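Local coordinates for protein regulator of nonsense transcripts 2 (Homo sapiens, PDB 4CEM) that probably serves as a scaffold in nonsense-mediated mRNA decay, here represented by its first MIF4G domain, an all-helical module, at residues 23-35 with 154-166. Residues are numbered along the deposited sequence; the frame is centred on the assembly and turned at random.
Sequences HLRKELRSKNQNA and AELTIVGIFTDKE
Arg29 of helix 6-33 grips the carbonyl groups left over where helix 143-158 ends. Arg29 NE donates an almost straight bond (172°) to Ile158 O at 2.8 Å, the acceptor lying in the guanidinium plane. Its chain runs out with CG anti to the backbone N (chi1 161°) and then bends at chi3, which turns the edge of the group to the helix end; there Arg29 NH2 reaches Asp164 OD1 at 3.2 Å in a salt bridge and, weakly, Thr157 O. Asn32, short and with an amide donor, gives ND2 to Val159 O in a less certain bond, and Arg29 CA adds a CH···O contact of 3.3 Å to Val159 O. Arg29 CA and Val159 CA are 4.2 Å apart. Gly160, with positive phi, closes the helix in a Schellman motif and turns no side chain toward Asn32 and Gln33.

The packed side, with Arg25, Ile158 and Val159, is buried; Leu28 and Arg29 reach its border. Branched Val159 sets CG2 on aliphatic Leu28 CB at 3.5 Å, and Arg25, long and extended, lays its CD against branched Ile158, whose CD1 covers one guanidinium face. Arg25 NH2 meets acidic Glu155 OE2 at 2.7 Å in a salt bridge whose hydrogen bonds are weak; Asp201 and Asp202 hold NH1. Toward solvent the contact thins to Gln33, which merely skirts Gly160.

Within the MIF4G helical array, helix 6-33 thus crosses the turn 159-163, at 65° to the last turn of helix 143-158; helix 189-204 receives Arg25, helix 103-116 flanks Asn32 and Ile161, and Lys232 of helix 230-259 pairs with Asp164.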
loop_
_atom_site.group_PDB
_atom_site.type_symbol
_atom_site.label_atom_id
_atom_site.label_comp_id
_atom_site.label_asym_id
_atom_site.label_seq_id
_atom_site.Cartn_x
_atom_site.Cartn_y
_atom_site.Cartn_z
ATOM N N HIS A 23 10.282 -13.275 5.958
ATOM C CA HIS A 23 11.357 -13.338 6.934
ATOM C C HIS A 23 11.695 -11.987 7.487
ATOM O O HIS A 23 11.937 -11.862 8.682
ATOM C CB HIS A 23 12.599 -13.993 6.343
ATOM C CG HIS A 23 12.471 -15.489 6.160
ATOM N ND1 HIS A 23 11.958 -16.294 7.114
ATOM C CD2 HIS A 23 12.830 -16.314 5.100
ATOM C CE1 HIS A 23 11.973 -17.566 6.684
ATOM N NE2 HIS A 23 12.515 -17.579 5.451
ATOM N N LEU A 24 11.709 -10.963 6.635
ATOM C CA LEU A 24 12.026 -9.601 7.090
ATOM C C LEU A 24 11.001 -9.070 8.091
ATOM O O LEU A 24 11.356 -8.549 9.155
ATOM C CB LEU A 24 12.122 -8.633 5.903
ATOM C CG LEU A 24 12.463 -7.180 6.263
ATOM C CD1 LEU A 24 13.715 -7.143 7.128
ATOM C CD2 LEU A 24 12.623 -6.337 5.001
ATOM N N ARG A 25 9.731 -9.205 7.735
ATOM C CA ARG A 25 8.644 -8.757 8.588
ATOM C C ARG A 25 8.684 -9.412 9.972
ATOM O O ARG A 25 8.450 -8.757 10.989
ATOM C CB ARG A 25 7.306 -9.061 7.915
ATOM C CG ARG A 25 6.983 -8.154 6.742
ATOM C CD ARG A 25 5.646 -8.515 6.125
ATOM N NE ARG A 25 5.334 -7.652 4.992
ATOM C CZ ARG A 25 4.250 -7.761 4.228
ATOM N NH1 ARG A 25 3.343 -8.700 4.459
ATOM N NH2 ARG A 25 4.070 -6.925 3.219
ATOM N N LYS A 26 8.976 -10.711 9.986
ATOM C CA LYS A 26 9.019 -11.514 11.201
ATOM C C LYS A 26 10.154 -11.053 12.096
ATOM O O LYS A 26 10.039 -11.026 13.315
ATOM C CB LYS A 26 9.243 -12.977 10.821
ATOM C CG LYS A 26 8.679 -13.988 11.797
ATOM C CD LYS A 26 7.176 -14.155 11.623
ATOM C CE LYS A 26 6.660 -15.310 12.459
ATOM N NZ LYS A 26 7.408 -16.567 12.155
ATOM N N GLU A 27 11.256 -10.680 11.461
ATOM C CA GLU A 27 12.467 -10.260 12.149
ATOM C C GLU A 27 12.269 -8.856 12.738
ATOM O O GLU A 27 12.532 -8.627 13.909
ATOM C CB GLU A 27 13.628 -10.286 11.147
ATOM C CG GLU A 27 15.020 -10.247 11.748
ATOM C CD GLU A 27 16.082 -9.724 10.777
ATOM O OE1 GLU A 27 15.874 -9.790 9.541
ATOM O OE2 GLU A 27 17.138 -9.244 11.251
ATOM N N LEU A 28 11.787 -7.931 11.911
ATOM C CA LEU A 28 11.488 -6.568 12.332
ATOM C C LEU A 28 10.407 -6.479 13.402
ATOM O O LEU A 28 10.548 -5.709 14.355
ATOM C CB LEU A 28 11.072 -5.718 11.124
ATOM C CG LEU A 28 12.234 -5.165 10.304
ATOM C CD1 LEU A 28 11.706 -4.281 9.183
ATOM C CD2 LEU A 28 13.203 -4.403 11.201
ATOM N N ARG A 29 9.335 -7.250 13.246
ATOM C CA ARG A 29 8.257 -7.269 14.245
ATOM C C ARG A 29 8.788 -7.717 15.602
ATOM O O ARG A 29 8.421 -7.160 16.631
ATOM C CB ARG A 29 7.078 -8.155 13.782
ATOM C CG ARG A 29 6.116 -8.619 14.877
ATOM C CD ARG A 29 4.823 -9.203 14.308
ATOM N NE ARG A 29 3.865 -8.134 14.050
ATOM C CZ ARG A 29 2.749 -7.905 14.737
ATOM N NH1 ARG A 29 2.370 -8.692 15.733
ATOM N NH2 ARG A 29 1.987 -6.881 14.404
ATOM N N SER A 30 9.662 -8.717 15.603
ATOM C CA SER A 30 10.214 -9.230 16.851
ATOM C C SER A 30 10.989 -8.140 17.597
ATOM O O SER A 30 10.731 -7.887 18.775
ATOM C CB SER A 30 11.114 -10.431 16.576
ATOM O OG SER A 30 11.514 -11.046 17.783
ATOM N N LYS A 31 11.923 -7.495 16.899
ATOM C CA LYS A 31 12.724 -6.406 17.479
ATOM C C LYS A 31 11.887 -5.234 17.958
ATOM O O LYS A 31 12.139 -4.684 19.032
ATOM C CB LYS A 31 13.770 -5.876 16.482
ATOM C CG LYS A 31 15.185 -6.340 16.786
ATOM C CD LYS A 31 16.235 -5.430 16.159
ATOM C CE LYS A 31 17.478 -5.320 17.043
ATOM N NZ LYS A 31 18.474 -4.363 16.478
ATOM N N ASN A 32 10.910 -4.836 17.150
ATOM C CA ASN A 32 10.112 -3.663 17.468
ATOM C C ASN A 32 9.201 -3.883 18.670
ATOM O O ASN A 32 9.141 -3.042 19.562
ATOM C CB ASN A 32 9.310 -3.226 16.252
ATOM C CG ASN A 32 10.170 -2.559 15.209
ATOM O OD1 ASN A 32 11.190 -1.956 15.532
ATOM N ND2 ASN A 32 9.765 -2.657 13.954
ATOM N N GLN A 33 8.515 -5.015 18.710
ATOM C CA GLN A 33 7.664 -5.334 19.848
ATOM C C GLN A 33 8.477 -5.469 21.130
ATOM O O GLN A 33 7.996 -5.118 22.208
ATOM C CB GLN A 33 6.890 -6.624 19.594
ATOM C CG GLN A 33 5.879 -6.508 18.473
ATOM C CD GLN A 33 4.980 -7.721 18.370
ATOM O OE1 GLN A 33 5.387 -8.842 18.672
ATOM N NE2 GLN A 33 3.746 -7.498 17.944
ATOM N N ASN A 34 9.711 -5.958 21.010
ATOM C CA ASN A 34 10.585 -6.153 22.175
ATOM C C ASN A 34 11.384 -4.905 22.584
ATOM O O ASN A 34 12.090 -4.926 23.578
ATOM C CB ASN A 34 11.545 -7.313 21.914
ATOM C CG ASN A 34 11.916 -8.060 23.178
ATOM O OD1 ASN A 34 11.045 -8.531 23.908
ATOM N ND2 ASN A 34 13.207 -8.192 23.433
ATOM N N ALA A 35 11.248 -3.818 21.829
ATOM C CA ALA A 35 12.009 -2.578 22.057
ATOM C C ALA A 35 11.969 -1.987 23.476
ATOM O O ALA A 35 13.008 -1.583 24.002
ATOM C CB ALA A 35 11.563 -1.513 21.060
ATOM N N ALA A 154 0.493 0.331 6.589
ATOM C CA ALA A 154 0.381 -1.140 6.604
ATOM C C ALA A 154 1.658 -1.802 7.133
ATOM O O ALA A 154 1.597 -2.543 8.106
ATOM C CB ALA A 154 0.050 -1.670 5.221
ATOM N N GLU A 155 2.811 -1.520 6.523
ATOM C CA GLU A 155 4.068 -2.102 7.014
ATOM C C GLU A 155 4.319 -1.735 8.462
ATOM O O GLU A 155 4.655 -2.602 9.275
ATOM C CB GLU A 155 5.285 -1.661 6.191
ATOM C CG GLU A 155 5.513 -2.444 4.910
ATOM C CD GLU A 155 5.673 -3.940 5.116
ATOM O OE1 GLU A 155 6.176 -4.387 6.165
ATOM O OE2 GLU A 155 5.297 -4.677 4.202
ATOM N N LEU A 156 4.157 -0.451 8.783
ATOM C CA LEU A 156 4.416 0.026 10.139
ATOM C C LEU A 156 3.599 -0.746 11.176
ATOM O O LEU A 156 4.032 -0.911 12.319
ATOM C CB LEU A 156 4.127 1.526 10.259
ATOM C CG LEU A 156 5.142 2.463 9.605
ATOM C CD1 LEU A 156 4.576 3.869 9.549
ATOM C CD2 LEU A 156 6.451 2.428 10.371
ATOM N N THR A 157 2.420 -1.212 10.781
ATOM C CA THR A 157 1.632 -2.061 11.653
ATOM C C THR A 157 2.222 -3.479 11.655
ATOM O O THR A 157 2.549 -4.019 12.706
ATOM C CB THR A 157 0.145 -2.065 11.238
ATOM O OG1 THR A 157 -0.294 -0.717 11.008
ATOM C CG2 THR A 157 -0.717 -2.707 12.313
ATOM N N ILE A 158 2.406 -4.063 10.477
ATOM C CA ILE A 158 2.911 -5.441 10.372
ATOM C C ILE A 158 4.213 -5.607 11.133
ATOM O O ILE A 158 4.440 -6.615 11.805
ATOM C CB ILE A 158 3.187 -5.853 8.918
ATOM C CG1 ILE A 158 1.897 -5.891 8.113
ATOM C CG2 ILE A 158 3.842 -7.225 8.888
ATOM C CD1 ILE A 158 2.126 -6.012 6.633
ATOM N N VAL A 159 5.048 -4.589 11.032
ATOM C CA VAL A 159 6.378 -4.581 11.633
ATOM C C VAL A 159 6.344 -4.220 13.128
ATOM O O VAL A 159 7.378 -4.165 13.780
ATOM C CB VAL A 159 7.275 -3.636 10.786
ATOM C CG1 VAL A 159 8.107 -2.682 11.632
ATOM C CG2 VAL A 159 8.090 -4.455 9.796
ATOM N N GLY A 160 5.153 -3.980 13.676
ATOM C CA GLY A 160 4.982 -3.812 15.121
ATOM C C GLY A 160 5.367 -2.465 15.728
ATOM O O GLY A 160 5.416 -2.335 16.951
ATOM N N ILE A 161 5.644 -1.469 14.889
ATOM C CA ILE A 161 5.868 -0.106 15.363
ATOM C C ILE A 161 4.555 0.446 15.910
ATOM O O ILE A 161 4.526 1.030 16.992
ATOM C CB ILE A 161 6.434 0.793 14.248
ATOM C CG1 ILE A 161 7.875 0.367 13.930
ATOM C CG2 ILE A 161 6.409 2.258 14.666
ATOM C CD1 ILE A 161 8.435 0.943 12.650
ATOM N N PHE A 162 3.472 0.241 15.163
ATOM C CA PHE A 162 2.111 0.397 15.689
ATOM C C PHE A 162 1.566 -0.935 16.206
ATOM O O PHE A 162 1.821 -1.985 15.621
ATOM C CB PHE A 162 1.158 0.908 14.610
ATOM C CG PHE A 162 1.543 2.226 14.020
ATOM C CD1 PHE A 162 2.275 3.163 14.742
ATOM C CD2 PHE A 162 1.135 2.553 12.738
ATOM C CE1 PHE A 162 2.621 4.380 14.177
ATOM C CE2 PHE A 162 1.471 3.774 12.174
ATOM C CZ PHE A 162 2.217 4.686 12.898
ATOM N N THR A 163 0.780 -0.879 17.277
ATOM C CA THR A 163 0.143 -2.064 17.820
ATOM C C THR A 163 -0.962 -2.459 16.876
ATOM O O THR A 163 -1.356 -1.670 16.031
ATOM C CB THR A 163 -0.480 -1.806 19.201
ATOM O OG1 THR A 163 -1.530 -0.822 19.087
ATOM C CG2 THR A 163 0.586 -1.355 20.208
ATOM N N ASP A 164 -1.466 -3.678 17.012
ATOM C CA ASP A 164 -2.538 -4.132 16.141
ATOM C C ASP A 164 -3.718 -3.167 16.199
ATOM O O ASP A 164 -4.180 -2.706 15.156
ATOM C CB ASP A 164 -2.990 -5.543 16.517
ATOM C CG ASP A 164 -1.986 -6.623 16.114
ATOM O OD1 ASP A 164 -0.912 -6.321 15.548
ATOM O OD2 ASP A 164 -2.286 -7.803 16.368
ATOM N N LYS A 165 -4.181 -2.840 17.413
ATOM C CA LYS A 165 -5.307 -1.906 17.587
ATOM C C LYS A 165 -5.073 -0.618 16.807
ATOM O O LYS A 165 -5.823 -0.303 15.890
ATOM C CB LYS A 165 -5.524 -1.544 19.059
ATOM C CG LYS A 165 -6.065 -2.655 19.940
ATOM C CD LYS A 165 -6.310 -2.154 21.359
ATOM C CE LYS A 165 -7.057 -3.178 22.216
ATOM N NZ LYS A 165 -7.741 -2.553 23.388
ATOM N N GLU A 166 -4.016 0.104 17.172
ATOM C CA GLU A 166 -3.709 1.411 16.595
ATOM C C GLU A 166 -3.638 1.342 15.074
ATOM O O GLU A 166 -4.379 2.039 14.380
ATOM C CB GLU A 166 -2.363 1.920 17.121
ATOM C CG GLU A 166 -2.290 2.198 18.622
ATOM C CD GLU A 166 -0.853 2.257 19.149
ATOM O OE1 GLU A 166 0.071 1.722 18.480
ATOM O OE2 GLU A 166 -0.647 2.832 20.251
#